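Local coordinates for UPF0234 protein XC_3703 (Xanthomonas campestris pv. campestris, PDB 5B7W) that binds the second messenger cyclic di-GMP as an effector that regulates bacterial virulence and biofilm formation, at residues Asn17-Asp20 with Gln21-Glu25; Gly99-Gln102 with Lys103-Lys106; Thr131-Lys134 with Arg135-Gln139. All coordinates share one frame; numbering follows the deposited sequence.

Interaction 1 (Asn17-Asp20 with Gln21-Glu25); sequences NAVD and QANRE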
ATOM      1  N   ASN A  17      -0.522  12.062  -7.803  1.00 34.32           N
ATOM      2  CA  ASN A  17      -0.583  13.363  -7.144  1.00 43.30           C
ATOM      3  C   ASN A  17       0.366  13.428  -5.955  1.00 42.35           C
ATOM      4  O   ASN A  17       1.067  14.429  -5.766  1.00 34.65           O
ATOM      5  CB  ASN A  17      -2.015  13.665  -6.702  1.00 49.02           C
ATOM      6  CG  ASN A  17      -2.827  14.353  -7.781  1.00 58.59           C
ATOM      7  OD1 ASN A  17      -3.962  14.769  -7.548  1.00 63.76           O
ATOM      8  ND2 ASN A  17      -2.247  14.481  -8.968  1.00 57.58           N
ATOM      9  N   ALA A  18       0.407  12.365  -5.146  1.00 37.36           N
ATOM     10  CA  ALA A  18       1.269  12.365  -3.968  1.00 31.88           C
ATOM     11  C   ALA A  18       2.738  12.492  -4.354  1.00 33.58           C
ATOM     12  O   ALA A  18       3.503  13.203  -3.691  1.00 31.26           O
ATOM     13  CB  ALA A  18       1.036  11.097  -3.147  1.00 24.93           C
ATOM     14  N   VAL A  19       3.152  11.811  -5.425  1.00 31.89           N
ATOM     15  CA  VAL A  19       4.537  11.911  -5.875  1.00 35.52           C
ATOM     16  C   VAL A  19       4.824  13.307  -6.414  1.00 37.28           C
ATOM     17  O   VAL A  19       5.890  13.879  -6.154  1.00 34.97           O
ATOM     18  CB  VAL A  19       4.837  10.824  -6.923  1.00 37.83           C
ATOM     19  CG1 VAL A  19       6.260  10.969  -7.448  1.00 35.60           C
ATOM     20  CG2 VAL A  19       4.626   9.442  -6.326  1.00 36.56           C
ATOM     21  N   ASP A  20       3.881  13.879  -7.167  1.00 34.26           N
ATOM     22  CA  ASP A  20       4.061  15.238  -7.671  1.00 37.11           C
ATOM     23  C   ASP A  20       4.145  16.241  -6.528  1.00 31.55           C
ATOM     24  O   ASP A  20       4.976  17.156  -6.555  1.00 35.70           O
ATOM     25  CB  ASP A  20       2.921  15.606  -8.620  1.00 44.79           C
ATOM     26  CG  ASP A  20       2.908  14.756  -9.873  1.00 53.24           C
ATOM     27  OD1 ASP A  20       3.998  14.360 -10.335  1.00 53.84           O
ATOM     28  OD2 ASP A  20       1.807  14.487 -10.398  1.00 58.57           O
ATOM     29  N   GLN A  21       3.292  16.086  -5.514  1.00 28.80           N
ATOM     30  CA  GLN A  21       3.343  16.991  -4.371  1.00 30.98           C
ATOM     31  C   GLN A  21       4.618  16.794  -3.560  1.00 30.14           C
ATOM     32  O   GLN A  21       5.123  17.752  -2.964  1.00 37.52           O
ATOM     33  CB  GLN A  21       2.109  16.798  -3.486  1.00 36.31           C
ATOM     34  CG  GLN A  21       0.795  17.130  -4.181  1.00 34.11           C
ATOM     35  CD  GLN A  21      -0.423  16.793  -3.341  1.00 49.19           C
ATOM     36  OE1 GLN A  21      -0.303  16.413  -2.175  1.00 52.91           O
ATOM     37  NE2 GLN A  21      -1.604  16.921  -3.935  1.00 58.38           N
ATOM     38  N   ALA A  22       5.152  15.570  -3.528  1.00 28.16           N
ATOM     39  CA  ALA A  22       6.409  15.333  -2.823  1.00 29.56           C
ATOM     40  C   ALA A  22       7.573  16.019  -3.526  1.00 27.16           C
ATOM     41  O   ALA A  22       8.458  16.580  -2.871  1.00 33.19           O
ATOM     42  CB  ALA A  22       6.666  13.832  -2.691  1.00 25.97           C
ATOM     43  N   ASN A  23       7.594  15.980  -4.862  1.00 28.20           N
ATOM     44  CA  ASN A  23       8.622  16.705  -5.602  1.00 27.72           C
ATOM     45  C   ASN A  23       8.461  18.210  -5.433  1.00 34.39           C
ATOM     46  O   ASN A  23       9.453  18.932  -5.278  1.00 39.96           O
ATOM     47  CB  ASN A  23       8.576  16.318  -7.081  1.00 28.06           C
ATOM     48  CG  ASN A  23       9.254  14.992  -7.355  1.00 30.87           C
ATOM     49  OD1 ASN A  23      10.354  14.733  -6.867  1.00 27.08           O
ATOM     50  ND2 ASN A  23       8.598  14.138  -8.131  1.00 27.61           N
ATOM     51  N   ARG A  24       7.220  18.700  -5.459  1.00 35.04           N
ATOM     52  CA  ARG A  24       6.976  20.116  -5.206  1.00 42.03           C
ATOM     53  C   ARG A  24       7.413  20.505  -3.800  1.00 42.93           C
ATOM     54  O   ARG A  24       7.930  21.608  -3.584  1.00 48.00           O
ATOM     55  CB  ARG A  24       5.497  20.440  -5.415  1.00 46.82           C
ATOM     56  CG  ARG A  24       5.118  20.748  -6.854  1.00 61.46           C
ATOM     57  CD  ARG A  24       5.084  22.248  -7.100  1.00 69.49           C
ATOM     58  NE  ARG A  24       3.998  22.894  -6.368  1.00 70.74           N
ATOM     59  CZ  ARG A  24       2.773  23.076  -6.853  1.00 66.44           C
ATOM     60  NH1 ARG A  24       2.475  22.662  -8.077  1.00 65.33           N
ATOM     61  NH2 ARG A  24       1.848  23.673  -6.116  1.00 66.52           N
ATOM     62  N   GLU A  25       7.222  19.606  -2.832  1.00 37.99           N
ATOM     63  CA  GLU A  25       7.577  19.921  -1.452  1.00 43.83           C
ATOM     64  C   GLU A  25       9.088  20.005  -1.275  1.00 42.03           C
ATOM     65  O   GLU A  25       9.581  20.815  -0.481  1.00 46.45           O
ATOM     66  CB  GLU A  25       6.974  18.879  -0.511  1.00 44.43           C
ATOM     67  CG  GLU A  25       6.844  19.341   0.927  1.00 52.19           C
ATOM     68  CD  GLU A  25       5.777  18.575   1.684  1.00 56.50           C
ATOM     69  OE1 GLU A  25       6.129  17.641   2.433  1.00 59.52           O
ATOM     70  OE2 GLU A  25       4.582  18.905   1.523  1.00 60.25           O
TER
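Four successive i to i+4 backbone bonds within helix 12-26, the first helix of domain II, join N17, A18, V19 and D20 to Q21, A22, N23 and R24. Q21 N reaches N17 O at 2.8 Å, and R24 N meets D20 O at 2.9 Å, with the other two bonds of similar length between them. Q21 then runs back along the helix: its CG passes 3.1 Å from N17 O, and the extended chain brings NE2 to 4.3 Å from N17 CB, so methylenes and amide lie alongside the preceding turn. V19 and N23 lie side by side and point the same way. V19 CG1, anti to the backbone N (chi1 177°), comes 4.0 Å from N23 ND2, a van der Waals approach. Both ends of the N23 amide are satisfied outside the two segments, OD1 by F39 N of strand 38-42. V19 also faces this strand, touching F39 and L41, while A18 lies on L68 of helix 54-70. The small A22 suits a position that touches both F39 and R67, and its CB lies 3.4 Å from A18 O. The hydrogen bonds between 17-20 and 21-25 are thus all main-chain, V19, A18 and A22 meet the strand and helix beside them, and the amide of N23 ties helix to sheet through its oxygen.

Interaction 2 (Gly99-Gln102 with Lys103-Lys106); sequences GIEQ and KQAK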
ATOM      1  N   GLY A  99      -2.805  -5.363  -4.796  1.00 38.51           N
ATOM      2  CA  GLY A  99      -3.273  -6.708  -5.067  1.00 37.02           C
ATOM      3  C   GLY A  99      -2.884  -7.687  -3.979  1.00 42.07           C
ATOM      4  O   GLY A  99      -1.871  -7.494  -3.301  1.00 44.97           O
ATOM      5  N   ILE A 100      -3.675  -8.738  -3.798  1.00 43.54           N
ATOM      6  CA  ILE A 100      -3.426  -9.730  -2.760  1.00 45.44           C
ATOM      7  C   ILE A 100      -2.849 -10.974  -3.423  1.00 47.77           C
ATOM      8  O   ILE A 100      -3.564 -11.720  -4.101  1.00 45.31           O
ATOM      9  CB  ILE A 100      -4.696 -10.051  -1.962  1.00 46.07           C
ATOM     10  CG1 ILE A 100      -5.251  -8.776  -1.322  1.00 42.40           C
ATOM     11  CG2 ILE A 100      -4.399 -11.088  -0.890  1.00 40.47           C
ATOM     12  CD1 ILE A 100      -6.547  -8.983  -0.570  1.00 47.41           C
ATOM     13  N   GLU A 101      -1.550 -11.193  -3.228  1.00 54.26           N
ATOM     14  CA  GLU A 101      -0.877 -12.354  -3.787  1.00 61.53           C
ATOM     15  C   GLU A 101      -1.384 -13.634  -3.125  1.00 58.33           C
ATOM     16  O   GLU A 101      -2.029 -13.613  -2.073  1.00 55.12           O
ATOM     17  CB  GLU A 101       0.638 -12.232  -3.614  1.00 69.94           C
ATOM     18  CG  GLU A 101       1.228 -10.931  -4.141  1.00 72.86           C
ATOM     19  CD  GLU A 101       2.538 -10.566  -3.466  1.00 75.35           C
ATOM     20  OE1 GLU A 101       2.905  -9.371  -3.483  1.00 77.44           O
ATOM     21  OE2 GLU A 101       3.202 -11.471  -2.918  1.00 75.46           O
ATOM     22  N   GLN A 102      -1.076 -14.766  -3.764  1.00 66.81           N
ATOM     23  CA  GLN A 102      -1.512 -16.057  -3.242  1.00 70.60           C
ATOM     24  C   GLN A 102      -0.955 -16.317  -1.849  1.00 70.13           C
ATOM     25  O   GLN A 102      -1.599 -16.993  -1.039  1.00 66.84           O
ATOM     26  CB  GLN A 102      -1.099 -17.174  -4.200  1.00 74.29           C
ATOM     27  CG  GLN A 102      -2.266 -17.877  -4.869  1.00 77.95           C
ATOM     28  CD  GLN A 102      -1.831 -18.767  -6.017  1.00 82.10           C
ATOM     29  OE1 GLN A 102      -0.774 -19.395  -5.965  1.00 86.48           O
ATOM     30  NE2 GLN A 102      -2.649 -18.826  -7.062  1.00 79.04           N
ATOM     31  N   LYS A 103       0.234 -15.789  -1.553  1.00 73.83           N
ATOM     32  CA  LYS A 103       0.806 -15.924  -0.218  1.00 73.88           C
ATOM     33  C   LYS A 103      -0.080 -15.251   0.825  1.00 68.76           C
ATOM     34  O   LYS A 103      -0.507 -15.880   1.799  1.00 66.39           O
ATOM     35  CB  LYS A 103       2.216 -15.330  -0.200  1.00 76.16           C
ATOM     36  CG  LYS A 103       2.842 -15.227   1.179  1.00 76.44           C
ATOM     37  CD  LYS A 103       3.087 -16.599   1.780  1.00 78.55           C
ATOM     38  CE  LYS A 103       4.496 -16.698   2.339  1.00 78.74           C
ATOM     39  NZ  LYS A 103       4.918 -15.434   3.004  1.00 76.77           N
ATOM     40  N   GLN A 104      -0.373 -13.965   0.627  1.00 66.97           N
ATOM     41  CA  GLN A 104      -1.180 -13.228   1.592  1.00 62.21           C
ATOM     42  C   GLN A 104      -2.638 -13.673   1.571  1.00 55.67           C
ATOM     43  O   GLN A 104      -3.328 -13.574   2.592  1.00 50.91           O
ATOM     44  CB  GLN A 104      -1.073 -11.728   1.320  1.00 67.04           C
ATOM     45  CG  GLN A 104       0.353 -11.188   1.357  1.00 71.70           C
ATOM     46  CD  GLN A 104       1.053 -11.258   0.010  1.00 79.29           C
ATOM     47  OE1 GLN A 104       0.651 -10.602  -0.942  1.00 88.66           O
ATOM     48  NE2 GLN A 104       2.107 -12.055  -0.070  1.00 79.18           N
ATOM     49  N   ALA A 105      -3.122 -14.162   0.425  1.00 53.27           N
ATOM     50  CA  ALA A 105      -4.509 -14.608   0.331  1.00 53.57           C
ATOM     51  C   ALA A 105      -4.755 -15.827   1.210  1.00 59.13           C
ATOM     52  O   ALA A 105      -5.707 -15.855   1.999  1.00 55.93           O
ATOM     53  CB  ALA A 105      -4.868 -14.908  -1.126  1.00 42.91           C
ATOM     54  N   LYS A 106      -3.905 -16.850   1.088  1.00 66.55           N
ATOM     55  CA  LYS A 106      -4.018 -18.017   1.957  1.00 72.03           C
ATOM     56  C   LYS A 106      -3.877 -17.641   3.424  1.00 69.93           C
ATOM     57  O   LYS A 106      -4.532 -18.243   4.284  1.00 71.50           O
ATOM     58  CB  LYS A 106      -2.962 -19.053   1.591  1.00 75.59           C
ATOM     59  CG  LYS A 106      -3.093 -19.615   0.201  1.00 78.61           C
ATOM     60  CD  LYS A 106      -1.769 -20.185  -0.237  1.00 82.03           C
ATOM     61  CE  LYS A 106      -1.935 -21.033  -1.470  1.00 85.39           C
ATOM     62  NZ  LYS A 106      -0.814 -21.991  -1.631  1.00 87.46           N
TER
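The carboxylate of E101 and the side-chain amide of Q104 stand almost perpendicular, their planes 86° apart. Q104 NE2 comes over the face of the carboxylate and donates to E101 OE2 at 3.1 Å, 68° out of the carboxylate plane, whereas the carboxylate oxygen lies nearly in the plane of the amide. The other end of the amide is gripped as well: E101 N donates to Q104 OE1 at 3.2 Å, from above the carbonyl plane. Two bonds to one residue thus fix the rotation of the amide, and OE1 is brought to 3.1 Å from E101 CB. The bend in Q104 at chi2 (89°) turns its end back toward E101. Glutamine suits the place because it offers an acceptor and a donor together, while F150 and L152 pack against the chain.

From this pair the helix continues in the usual way, with A105 N bonded to E101 O at 2.8 Å and K106 N to Q102 O at 3.1 Å. K106 lays its methylenes along the latter carbonyl, CG lying 3.3 Å from Q102 O. I100, just before the cap, sets CG2 3.9 Å from A105 CB, and A105 in turn rests on I123 of strand 119-124.

E101 is the N-cap of helix 102-114. The bond from E101 N to the side chain of Q104, the third helical residue, is one half of a capping box; the E101 carboxylate meets Q104 NE2 instead of completing it at the backbone. The apolar contact between I100 and A105 is a hydrophobic staple, a pairing characteristic of helix N-termini.

Interaction 3 (Thr131-Lys134 with Arg135-Gln139); sequences TGKK and RDDLQ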
ATOM      1  N   THR A 131     -17.774 -15.300   0.878  1.00 42.06           N
ATOM      2  CA  THR A 131     -19.190 -15.627   0.788  1.00 46.95           C
ATOM      3  C   THR A 131     -19.685 -16.154   2.127  1.00 42.46           C
ATOM      4  O   THR A 131     -18.984 -16.908   2.809  1.00 33.53           O
ATOM      5  CB  THR A 131     -19.459 -16.667  -0.309  1.00 52.82           C
ATOM      6  OG1 THR A 131     -18.946 -17.942   0.098  1.00 63.05           O
ATOM      7  CG2 THR A 131     -18.799 -16.252  -1.615  1.00 51.66           C
ATOM      8  N   GLY A 132     -20.899 -15.744   2.499  1.00 44.38           N
ATOM      9  CA  GLY A 132     -21.535 -16.223   3.710  1.00 41.75           C
ATOM     10  C   GLY A 132     -23.029 -16.327   3.494  1.00 42.31           C
ATOM     11  O   GLY A 132     -23.575 -15.790   2.527  1.00 40.64           O
ATOM     12  N   LYS A 133     -23.695 -17.035   4.414  1.00 45.84           N
ATOM     13  CA  LYS A 133     -25.132 -17.242   4.253  1.00 52.98           C
ATOM     14  C   LYS A 133     -25.923 -15.968   4.530  1.00 52.70           C
ATOM     15  O   LYS A 133     -26.994 -15.772   3.944  1.00 60.67           O
ATOM     16  CB  LYS A 133     -25.622 -18.400   5.137  1.00 58.18           C
ATOM     17  CG  LYS A 133     -25.130 -18.449   6.588  1.00 67.85           C
ATOM     18  CD  LYS A 133     -25.932 -17.538   7.504  1.00 75.14           C
ATOM     19  CE  LYS A 133     -25.637 -17.810   8.971  1.00 75.55           C
ATOM     20  NZ  LYS A 133     -26.015 -16.644   9.819  1.00 72.28           N
ATOM     21  N   LYS A 134     -25.414 -15.086   5.390  1.00 49.90           N
ATOM     22  CA  LYS A 134     -26.088 -13.836   5.715  1.00 52.35           C
ATOM     23  C   LYS A 134     -25.091 -12.684   5.727  1.00 48.50           C
ATOM     24  O   LYS A 134     -23.876 -12.880   5.829  1.00 41.48           O
ATOM     25  CB  LYS A 134     -26.818 -13.918   7.064  1.00 56.83           C
ATOM     26  CG  LYS A 134     -28.073 -14.778   7.038  1.00 62.85           C
ATOM     27  CD  LYS A 134     -28.944 -14.512   8.253  1.00 70.31           C
ATOM     28  CE  LYS A 134     -30.417 -14.591   7.897  1.00 76.76           C
ATOM     29  NZ  LYS A 134     -31.036 -13.240   7.826  1.00 81.03           N
ATOM     30  N   ARG A 135     -25.634 -11.468   5.620  1.00 49.80           N
ATOM     31  CA  ARG A 135     -24.804 -10.272   5.515  1.00 55.48           C
ATOM     32  C   ARG A 135     -23.999 -10.020   6.784  1.00 55.42           C
ATOM     33  O   ARG A 135     -22.856  -9.552   6.707  1.00 58.74           O
ATOM     34  CB  ARG A 135     -25.684  -9.064   5.187  1.00 61.29           C
ATOM     35  CG  ARG A 135     -24.971  -7.722   5.239  1.00 61.56           C
ATOM     36  CD  ARG A 135     -23.853  -7.641   4.217  1.00 66.77           C
ATOM     37  NE  ARG A 135     -23.160  -6.357   4.279  1.00 66.89           N
ATOM     38  CZ  ARG A 135     -22.188  -6.073   5.140  1.00 74.39           C
ATOM     39  NH1 ARG A 135     -21.786  -6.982   6.015  1.00 78.41           N
ATOM     40  NH2 ARG A 135     -21.613  -4.877   5.122  1.00 73.52           N
ATOM     41  N   ASP A 136     -24.572 -10.330   7.951  1.00 48.81           N
ATOM     42  CA  ASP A 136     -23.890 -10.051   9.214  1.00 48.90           C
ATOM     43  C   ASP A 136     -22.674 -10.942   9.421  1.00 41.27           C
ATOM     44  O   ASP A 136     -21.781 -10.596  10.204  1.00 43.61           O
ATOM     45  CB  ASP A 136     -24.855 -10.216  10.384  1.00 52.05           C
ATOM     46  CG  ASP A 136     -25.910  -9.138  10.425  1.00 57.41           C
ATOM     47  OD1 ASP A 136     -26.733  -9.152  11.364  1.00 61.33           O
ATOM     48  OD2 ASP A 136     -25.918  -8.279   9.518  1.00 62.48           O
ATOM     49  N   ASP A 137     -22.635 -12.110   8.772  1.00 41.00           N
ATOM     50  CA  ASP A 137     -21.405 -12.896   8.739  1.00 39.86           C
ATOM     51  C   ASP A 137     -20.330 -12.204   7.919  1.00 40.98           C
ATOM     52  O   ASP A 137     -19.137 -12.361   8.202  1.00 43.06           O
ATOM     53  CB  ASP A 137     -21.652 -14.291   8.156  1.00 33.53           C
ATOM     54  CG  ASP A 137     -22.699 -15.072   8.917  1.00 48.07           C
ATOM     55  OD1 ASP A 137     -22.971 -14.736  10.087  1.00 43.53           O
ATOM     56  OD2 ASP A 137     -23.234 -16.046   8.349  1.00 48.95           O
ATOM     57  N   LEU A 138     -20.731 -11.453   6.891  1.00 42.17           N
ATOM     58  CA  LEU A 138     -19.758 -10.746   6.068  1.00 44.69           C
ATOM     59  C   LEU A 138     -19.122  -9.604   6.848  1.00 51.15           C
ATOM     60  O   LEU A 138     -17.896  -9.441   6.844  1.00 52.46           O
ATOM     61  CB  LEU A 138     -20.425 -10.235   4.789  1.00 32.20           C
ATOM     62  CG  LEU A 138     -21.068 -11.289   3.882  1.00 44.28           C
ATOM     63  CD1 LEU A 138     -21.747 -10.627   2.692  1.00 40.61           C
ATOM     64  CD2 LEU A 138     -20.038 -12.308   3.417  1.00 43.19           C
ATOM     65  N   GLN A 139     -19.944  -8.809   7.541  1.00 60.17           N
ATOM     66  CA  GLN A 139     -19.404  -7.756   8.395  1.00 60.02           C
ATOM     67  C   GLN A 139     -18.539  -8.342   9.501  1.00 52.73           C
ATOM     68  O   GLN A 139     -17.490  -7.782   9.840  1.00 52.57           O
ATOM     69  CB  GLN A 139     -20.538  -6.919   8.988  1.00 70.28           C
ATOM     70  CG  GLN A 139     -20.088  -5.911  10.040  1.00 75.76           C
ATOM     71  CD  GLN A 139     -19.448  -4.674   9.436  1.00 78.27           C
ATOM     72  OE1 GLN A 139     -18.306  -4.711   8.979  1.00 76.98           O
ATOM     73  NE2 GLN A 139     -20.183  -3.568   9.436  1.00 81.08           N
TER
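K133 reaches across to D137, and every atom of its chain beyond CB comes near one carboxylate oxygen. From CB, a chi1 of 45° sets CG between the backbone N and the carbonyl carbon, and a second bend at chi2 turns the chain toward the helix. CG then lies 3.5 Å from D137 OD2, CD passes it at 3.2 Å and CE at 3.0 Å, before NZ forms a salt bridge with the same OD2, also at 3.2 Å. NZ stays farther from D137 OD1, at 3.6 Å, which makes the bridge lopsided. The two side chains meet at about a right angle; the lysine methylenes pass close by the oxygen, and the attraction comes from the ammonium group at the end. Lysine suits this place by its length and flexibility, aspartate by a short arm that holds its charge close to the helix.

The backbone adds a weak bond from D137 N to K134 O at 3.3 Å. G132 also suits its place: with no side chain it lets the CB of D137 sit close by, and L138 CD2 comes to 3.7 Å from G132 N. K133, R135 and D136 probably bind cyclic di-GMP, as in related proteins; the bridge to D137 could then influence where the ammonium of K133 lies.

The turn links strand 127-132 to helix 135-146 of domain I. K118 touches both K133 and D137 from the loop before strand 119-124, T131 OG1 is hydrogen-bonded to E120 O, and L138 packs against F4 of strand 3-7, where the helix meets the sheet.

In the fold
The three contacts are divided between two RRM-like domains, each a four-stranded antiparallel sheet with two helices packed on one side. Interaction 1 lies in the first helix of domain II, its centre about 30 Å from that of interaction 2 and about 41 Å from that of interaction 3, on the opposite side of the chain's centre from both. Interactions 2 and 3 lie at the starts of the two helices of domain I, interaction 2 including the link from domain II; their centres are about 21 Å apart and their nearest atoms about 12 Å, so they do not touch. Only interaction 3 includes proposed cyclic di-GMP residues, K133, R135 and D136, and the side chain of L138 lies about 8 Å from that of D161, the fourth.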